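Local coordinates for protein leucine aminopeptidase 2, chloroplastic (Streptomyces sp. BC16019, PDB 5LHJ) that acts as a metal-dependent aminopeptidase of the M17 family in bottromycin maturation, presumably removing unsubstituted N-terminal amino acids from peptides, at residues Ala47-Gly50 with Ala51-Arg55; Gly86-Thr89 with Ala90-Arg94; Ala176-Leu179 with Ala180-Leu183; Ala197-Ile200 with Arg201-His205. All coordinates share one frame; numbering follows the deposited sequence.

Interaction 1 (Ala47-Gly50 with Ala51-Arg55); sequences AAVG and AFSRR
Gly50 stands at the N-cap of the short helix 51-55, and its carbonyl O starts the helical ladder by accepting a nearly straight bond from Arg54 N (3.2 Å, 168° at the hydrogen). Being a glycine, this N-cap brings no side chain of its own to the first turn. The side-chain contact falls instead to Val49, one residue earlier, which meets Ser53 and Arg54. The CG2 methyl of Val49 lies 3.6 Å from Ser53 OG, a van der Waals approach of a methyl to a hydroxyl, while Ser53 CB touches the same methyl. CG2 also reaches the aliphatic part of Arg54, 4.0 Å from CG. Beyond that carbon the arginine chain bends at chi3 (-61°) and folds back over the start of the helix. One face of its guanidinium looks onto Gly50 O, and NH1 comes within 2.7 Å of Val49 O, which sits at the edge near the group's plane. The angle there is poor for a hydrogen bond, so the attraction is probably mainly that of a charge for a carbonyl. A water closes the gap: it accepts from Val49 N at 2.9 Å and, weakly, from Arg54 NH1 at 3.3 Å, so the arginine is tied indirectly to the incoming backbone. Beneath this turn, Val49 and Ser53 rest on Phe58 and on Asn79 of strand 76-81, Ser53 and Phe52 also touch Glu68 of strand 65-69, and Arg55 NH1 hydrogen-bonds Gly73 O of the second subunit, placing the helix at a subunit boundary.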
# COMPACT_ATOMS: atom_id res chain seq x y z
N ALA A 47 3.05 -22.87 50.76
CA ALA A 47 3.40 -22.15 52.00
C ALA A 47 2.16 -21.58 52.66
O ALA A 47 1.20 -21.22 51.98
CB ALA A 47 4.41 -21.04 51.71
N ALA A 48 2.17 -21.51 53.99
CA ALA A 48 0.98 -21.10 54.75
C ALA A 48 0.74 -19.60 54.63
O ALA A 48 1.66 -18.80 54.77
CB ALA A 48 1.12 -21.48 56.22
N VAL A 49 -0.51 -19.23 54.34
CA VAL A 49 -0.98 -17.85 54.45
C VAL A 49 -2.27 -17.86 55.27
O VAL A 49 -2.88 -18.91 55.46
CB VAL A 49 -1.21 -17.18 53.07
CG1 VAL A 49 0.12 -17.02 52.33
CG2 VAL A 49 -2.22 -17.95 52.23
N GLY A 50 -2.68 -16.71 55.76
CA GLY A 50 -3.90 -16.63 56.59
C GLY A 50 -5.19 -16.92 55.83
O GLY A 50 -5.19 -17.08 54.60
N ALA A 51 -6.29 -16.96 56.57
CA ALA A 51 -7.59 -17.24 55.99
C ALA A 51 -8.01 -16.16 54.98
O ALA A 51 -8.51 -16.49 53.91
CB ALA A 51 -8.65 -17.41 57.08
N PHE A 52 -7.80 -14.89 55.33
CA PHE A 52 -8.17 -13.79 54.43
C PHE A 52 -7.48 -13.95 53.07
O PHE A 52 -8.13 -13.84 52.03
CB PHE A 52 -7.84 -12.43 55.02
CG PHE A 52 -8.10 -11.29 54.08
CD1 PHE A 52 -9.39 -10.96 53.70
CD2 PHE A 52 -7.04 -10.58 53.52
CE1 PHE A 52 -9.63 -9.92 52.81
CE2 PHE A 52 -7.28 -9.54 52.63
CZ PHE A 52 -8.58 -9.20 52.29
N SER A 53 -6.17 -14.22 53.10
CA SER A 53 -5.38 -14.43 51.88
C SER A 53 -5.93 -15.57 51.02
O SER A 53 -6.08 -15.41 49.81
CB SER A 53 -3.92 -14.68 52.25
OG SER A 53 -3.10 -14.66 51.11
N ARG A 54 -6.25 -16.70 51.65
CA ARG A 54 -6.90 -17.82 50.95
C ARG A 54 -8.26 -17.43 50.35
O ARG A 54 -8.55 -17.76 49.20
CB ARG A 54 -7.10 -19.03 51.88
CG ARG A 54 -5.81 -19.75 52.25
CD ARG A 54 -6.07 -21.12 52.86
NE ARG A 54 -6.86 -21.06 54.10
CZ ARG A 54 -6.38 -20.75 55.31
NH1 ARG A 54 -5.09 -20.45 55.49
NH2 ARG A 54 -7.21 -20.73 56.36
N ARG A 55 -9.07 -16.71 51.13
CA ARG A 55 -10.40 -16.25 50.68
C ARG A 55 -10.34 -15.29 49.49
O ARG A 55 -11.30 -15.22 48.72
CB ARG A 55 -11.16 -15.60 51.83
CG ARG A 55 -11.62 -16.58 52.90
CD ARG A 55 -11.89 -15.89 54.22
NE ARG A 55 -12.20 -16.86 55.27
CZ ARG A 55 -12.16 -16.63 56.59
NH1 ARG A 55 -11.84 -15.44 57.08
NH2 ARG A 55 -12.46 -17.62 57.43
O HOH W 1 -2.43 -21.24 53.63

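Interaction 2 (Gly86-Thr89 with Ala90-Arg94); sequences GSAT and AATFR
Thr92 turns its OG1 beside its own backbone N, opposite the carbonyl carbon (chi1 -47°), and this swings the hydroxyl back to Thr89 N. Thr89, at the N-cap, places its OG1 between N and carbonyl carbon (chi1 63°), facing the opening turn, with Ala91 CB 3.5 Å from that oxygen. The two threonine side chains cross at about a right angle. A straight bond runs from the backbone of Thr89: its N gives its hydrogen to Thr92 OG1 at 2.9 Å (178°). Thr89 O is held less firmly, by weak bonds from Thr92 N (3.1 Å) and Phe93 N (3.4 Å). The same oxygen lies at the edge of the Phe93 ring, 3.4 Å from CD1. Ala88 CB adds a loose apolar touch, 4.5 Å from Phe93 CE1, while the ring packs on Arg127, Ala130 and Val131 of helix 124-139. The bond from the N-cap N-H to the hydroxyl of the third helical residue is one half of a capping box, consistent with a defined start of helix 90-102 in the N-terminal domain, which belongs to the macro-domain clan.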
# COMPACT_ATOMS: atom_id res chain seq x y z
N GLY A 86 10.74 -25.65 43.36
CA GLY A 86 11.58 -26.36 42.40
C GLY A 86 11.81 -25.69 41.06
O GLY A 86 12.86 -25.92 40.45
N SER A 87 10.87 -24.86 40.61
CA SER A 87 10.98 -24.20 39.30
C SER A 87 11.46 -22.74 39.36
O SER A 87 11.74 -22.15 38.32
CB SER A 87 9.64 -24.27 38.56
OG SER A 87 8.63 -23.59 39.26
N ALA A 88 11.55 -22.17 40.57
CA ALA A 88 11.89 -20.75 40.71
C ALA A 88 13.31 -20.45 40.26
O ALA A 88 14.21 -21.25 40.48
CB ALA A 88 11.68 -20.29 42.15
N THR A 89 13.48 -19.30 39.62
CA THR A 89 14.78 -18.82 39.15
C THR A 89 15.01 -17.42 39.72
O THR A 89 14.13 -16.86 40.34
CB THR A 89 14.80 -18.69 37.63
OG1 THR A 89 13.83 -17.71 37.22
CG2 THR A 89 14.49 -20.05 36.98
N ALA A 90 16.19 -16.86 39.46
CA ALA A 90 16.46 -15.46 39.81
C ALA A 90 15.44 -14.51 39.17
O ALA A 90 15.03 -13.53 39.79
CB ALA A 90 17.89 -15.08 39.42
N ALA A 91 14.99 -14.82 37.95
CA ALA A 91 13.98 -14.00 37.26
C ALA A 91 12.64 -13.99 38.01
O ALA A 91 11.93 -12.99 38.00
CB ALA A 91 13.79 -14.48 35.82
N THR A 92 12.29 -15.11 38.64
CA THR A 92 11.12 -15.18 39.50
C THR A 92 11.19 -14.14 40.61
O THR A 92 10.22 -13.43 40.87
CB THR A 92 10.96 -16.57 40.16
OG1 THR A 92 11.14 -17.60 39.17
CG2 THR A 92 9.59 -16.71 40.80
N PHE A 93 12.35 -14.06 41.27
CA PHE A 93 12.56 -13.09 42.35
C PHE A 93 12.56 -11.64 41.87
O PHE A 93 12.03 -10.76 42.53
CB PHE A 93 13.83 -13.42 43.14
CG PHE A 93 13.65 -14.60 44.04
CD1 PHE A 93 13.89 -15.89 43.58
CD2 PHE A 93 13.19 -14.43 45.34
CE1 PHE A 93 13.68 -16.99 44.40
CE2 PHE A 93 12.98 -15.52 46.17
CZ PHE A 93 13.23 -16.80 45.70
N ARG A 94 13.16 -11.42 40.70
CA ARG A 94 13.21 -10.09 40.12
C ARG A 94 11.78 -9.61 39.82
O ARG A 94 11.38 -8.51 40.20
CB ARG A 94 14.09 -10.12 38.85
CG ARG A 94 14.67 -8.79 38.45
CD ARG A 94 15.56 -8.89 37.23
NE ARG A 94 16.87 -9.50 37.50
CZ ARG A 94 17.27 -10.72 37.13
NH1 ARG A 94 16.48 -11.57 36.43
NH2 ARG A 94 18.49 -11.11 37.44

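Interaction 3 (Ala176-Leu179 with Ala180-Leu183); sequences ATCL and ARDL
Arg181 and Thr177, one helical turn apart, cross obliquely, with the threonine CG2 methyl 4.0 Å from the arginine NE. The arginine chain runs out straight from CG to NE, and its first carbons lie along the preceding turn: CG is 3.4 Å from Thr177 O. Farther out, Cys178 SG stands 4.2 Å from NH1, approaching the guanidinium obliquely like the threonine methyl. Around the helix, Leu179 and Leu183 meet through one methyl each, CD1 to CD1 at 4.3 Å. Behind these side chains the regular ladder is intact; its Asp182 N to Cys178 O bond is 2.9 Å long, and Arg181 N meets Thr177 O in the carbonyl plane. Outside partners take the polar ends: Asp182 OD1 pairs with Tyr140 OH, Thr177 OG1 with Ala173 O and Arg487 NE, and the arginine with the carbonyls of Thr482, Glu476 and Leu137 through NE, NH2 and NH1. A leucine in place of Arg181 would probably leave those three carbonyl oxygens without their donor. Chemically, then, the neighbours within helix 164-185 mostly shape and flank the buried arginine, whereas backbone oxygens of other parts of the fold satisfy its N-H groups and probably help to offset its charge.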
# COMPACT_ATOMS: atom_id res chain seq x y z
N ALA A 176 21.95 1.70 36.91
CA ALA A 176 22.55 1.88 35.57
C ALA A 176 21.50 1.62 34.47
O ALA A 176 21.40 2.37 33.50
CB ALA A 176 23.74 0.96 35.39
N THR A 177 20.70 0.57 34.65
CA THR A 177 19.62 0.28 33.70
C THR A 177 18.66 1.47 33.59
O THR A 177 18.27 1.87 32.50
CB THR A 177 18.86 -1.00 34.09
OG1 THR A 177 19.78 -2.10 34.15
CG2 THR A 177 17.77 -1.35 33.09
N CYS A 178 18.29 2.05 34.74
CA CYS A 178 17.35 3.18 34.74
C CYS A 178 17.94 4.46 34.13
O CYS A 178 17.20 5.27 33.56
CB CYS A 178 16.82 3.41 36.17
SG CYS A 178 15.73 2.08 36.76
N LEU A 179 19.26 4.64 34.22
CA LEU A 179 19.95 5.72 33.51
C LEU A 179 19.74 5.55 31.99
O LEU A 179 19.38 6.50 31.29
CB LEU A 179 21.45 5.73 33.83
CG LEU A 179 22.36 6.61 32.98
CD1 LEU A 179 21.91 8.07 33.04
CD2 LEU A 179 23.80 6.45 33.43
N ALA A 180 19.96 4.34 31.50
CA ALA A 180 19.73 4.06 30.08
C ALA A 180 18.26 4.31 29.71
O ALA A 180 17.99 4.89 28.65
CB ALA A 180 20.16 2.66 29.71
N ARG A 181 17.32 3.88 30.56
CA ARG A 181 15.89 4.13 30.32
C ARG A 181 15.59 5.63 30.19
O ARG A 181 14.88 6.06 29.28
CB ARG A 181 15.01 3.54 31.43
CG ARG A 181 15.00 2.04 31.52
CD ARG A 181 14.15 1.54 32.67
NE ARG A 181 14.07 0.08 32.73
CZ ARG A 181 13.39 -0.60 33.65
NH1 ARG A 181 12.74 0.04 34.63
NH2 ARG A 181 13.34 -1.93 33.60
N ASP A 182 16.16 6.42 31.10
CA ASP A 182 15.98 7.88 31.05
C ASP A 182 16.51 8.48 29.74
O ASP A 182 15.85 9.34 29.13
CB ASP A 182 16.70 8.55 32.22
CG ASP A 182 15.99 8.37 33.56
OD1 ASP A 182 14.82 7.92 33.63
OD2 ASP A 182 16.65 8.74 34.57
N LEU A 183 17.68 8.03 29.29
CA LEU A 183 18.28 8.56 28.07
C LEU A 183 17.41 8.22 26.85
O LEU A 183 17.18 9.07 25.99
CB LEU A 183 19.71 8.02 27.89
CG LEU A 183 20.74 8.51 28.90
CD1 LEU A 183 21.98 7.64 28.80
CD2 LEU A 183 21.07 9.99 28.69

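Interaction 4 (Ala197-Ile200 with Arg201-His205); sequences ADRI and RELAH
Arg199 heads away from the following turn at CB, then curls back over Leu203. Its CG, anti to the backbone N (chi1 -176°), lies 4.2 Å from Leu203 CD1. A bend at chi2 (74°) carries the rest of the chain round, and the guanidinium ends with one face over Leu203 CD2, which is 3.8 Å from CZ and 3.5 Å from NH1. NH2 is also 3.8 Å from Leu203 CD2, so the methyl touches the whole end of the group. Glu202 CG meets the same group near its edge. The carboxylate of Glu202 stays farther off; a water bridges the two by weak bonds, donating to Glu202 OE1 and accepting from Arg199 NH1. An alanine at Arg199 would probably uncover the CD2 side of Leu203 and leave that water without its arginine partner. Another part of the helix surface carries a true salt bridge. Asp198 and Arg201 lie side by side, pointing the same way, and Arg201 NH1 donates to Asp198 OD1 at 2.9 Å. The donor comes from above the carboxylate plane, but the oxygen is nearly in the guanidinium plane, and the two planes stand 44° apart. A second water accepts from Arg201 NH1 (3.1 Å) and donates to Asp198 O (2.8 Å), tying the arginine to the backbone as well. Helix 193-207 rests on the sheet, where Ala197, Ile200 and Ala204 touch strand 239-245 and Ala197, Arg201 and Ala204 reach strand 210-214. Ile200 and Leu203 pack on Val292 of helix 286-301, and Leu203 and Arg199 lie against helix 164-185.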
# COMPACT_ATOMS: atom_id res chain seq x y z
N ALA A 197 26.36 14.42 24.33
CA ALA A 197 27.80 14.49 24.62
C ALA A 197 28.04 15.22 25.96
O ALA A 197 28.84 14.77 26.78
CB ALA A 197 28.55 15.16 23.49
N ASP A 198 27.32 16.32 26.18
CA ASP A 198 27.41 17.06 27.46
C ASP A 198 27.01 16.20 28.66
O ASP A 198 27.67 16.24 29.71
CB ASP A 198 26.55 18.32 27.44
CG ASP A 198 27.11 19.43 26.56
OD1 ASP A 198 28.28 19.38 26.14
OD2 ASP A 198 26.33 20.38 26.28
N ARG A 199 25.93 15.43 28.51
CA ARG A 199 25.47 14.57 29.58
C ARG A 199 26.51 13.47 29.90
O ARG A 199 26.75 13.17 31.07
CB ARG A 199 24.11 13.95 29.23
CG ARG A 199 23.48 13.11 30.33
CD ARG A 199 22.93 13.97 31.46
NE ARG A 199 22.30 13.16 32.52
CZ ARG A 199 22.82 12.90 33.72
NH1 ARG A 199 24.00 13.40 34.11
NH2 ARG A 199 22.12 12.13 34.57
N ILE A 200 27.12 12.89 28.86
CA ILE A 200 28.16 11.87 29.05
C ILE A 200 29.36 12.47 29.79
O ILE A 200 29.90 11.85 30.70
CB ILE A 200 28.59 11.22 27.72
CG1 ILE A 200 27.41 10.45 27.11
CG2 ILE A 200 29.77 10.27 27.92
CD1 ILE A 200 27.57 10.14 25.62
N ARG A 201 29.74 13.68 29.42
CA ARG A 201 30.85 14.34 30.10
C ARG A 201 30.55 14.49 31.60
O ARG A 201 31.44 14.22 32.42
CB ARG A 201 31.13 15.71 29.50
CG ARG A 201 32.41 16.33 30.04
CD ARG A 201 32.53 17.79 29.68
NE ARG A 201 32.77 18.00 28.25
CZ ARG A 201 31.90 18.47 27.35
NH1 ARG A 201 30.64 18.81 27.68
NH2 ARG A 201 32.30 18.62 26.08
N GLU A 202 29.33 14.89 31.93
CA GLU A 202 28.94 15.06 33.34
C GLU A 202 28.93 13.73 34.08
O GLU A 202 29.42 13.64 35.20
CB GLU A 202 27.58 15.77 33.47
CG GLU A 202 27.07 15.84 34.92
CD GLU A 202 26.25 17.09 35.25
OE1 GLU A 202 25.99 17.93 34.37
OE2 GLU A 202 25.88 17.26 36.43
N LEU A 203 28.38 12.69 33.45
CA LEU A 203 28.40 11.36 34.04
C LEU A 203 29.82 10.85 34.31
O LEU A 203 30.10 10.26 35.35
CB LEU A 203 27.62 10.35 33.16
CG LEU A 203 26.11 10.59 33.10
CD1 LEU A 203 25.50 9.84 31.91
CD2 LEU A 203 25.44 10.19 34.40
N ALA A 204 30.73 11.09 33.36
CA ALA A 204 32.12 10.66 33.48
C ALA A 204 32.81 11.33 34.67
O ALA A 204 33.58 10.71 35.41
CB ALA A 204 32.88 11.00 32.21
N HIS A 205 32.52 12.60 34.83
CA HIS A 205 33.11 13.39 35.91
C HIS A 205 32.78 12.81 37.30
O HIS A 205 33.62 12.82 38.20
CB HIS A 205 32.65 14.84 35.78
CG HIS A 205 33.37 15.76 36.70
ND1 HIS A 205 32.89 16.08 37.95
CD2 HIS A 205 34.58 16.37 36.58
CE1 HIS A 205 33.76 16.88 38.55
NE2 HIS A 205 34.78 17.07 37.74
O HOH W 2 29.05 18.62 30.32
O HOH W 3 24.48 16.53 32.63

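The four contacts follow one another along the chain, each within a single continuous piece. Interactions 1 and 2 belong to the N-terminal domain, where they mark the starts of two helices, with centres 22 Å apart. Interactions 3 and 4 lie within consecutive helices, 164-185 and 193-207, of the catalytic domain. Those two touch: Leu179 CD2 is 4.1 Å from Leu203 CD1, and Leu183 CD2 also packs on Arg199 CG. Both helices press on helix 286-301 and come within about 12 Å, side chain to side chain, of manganese-binding residues. Interaction 2 comes to about 8 Å, nearest atoms, from interaction 3. Thus one helix start lies at a subunit boundary, while interactions 3 and 4 form part of the helix packing near the metal site.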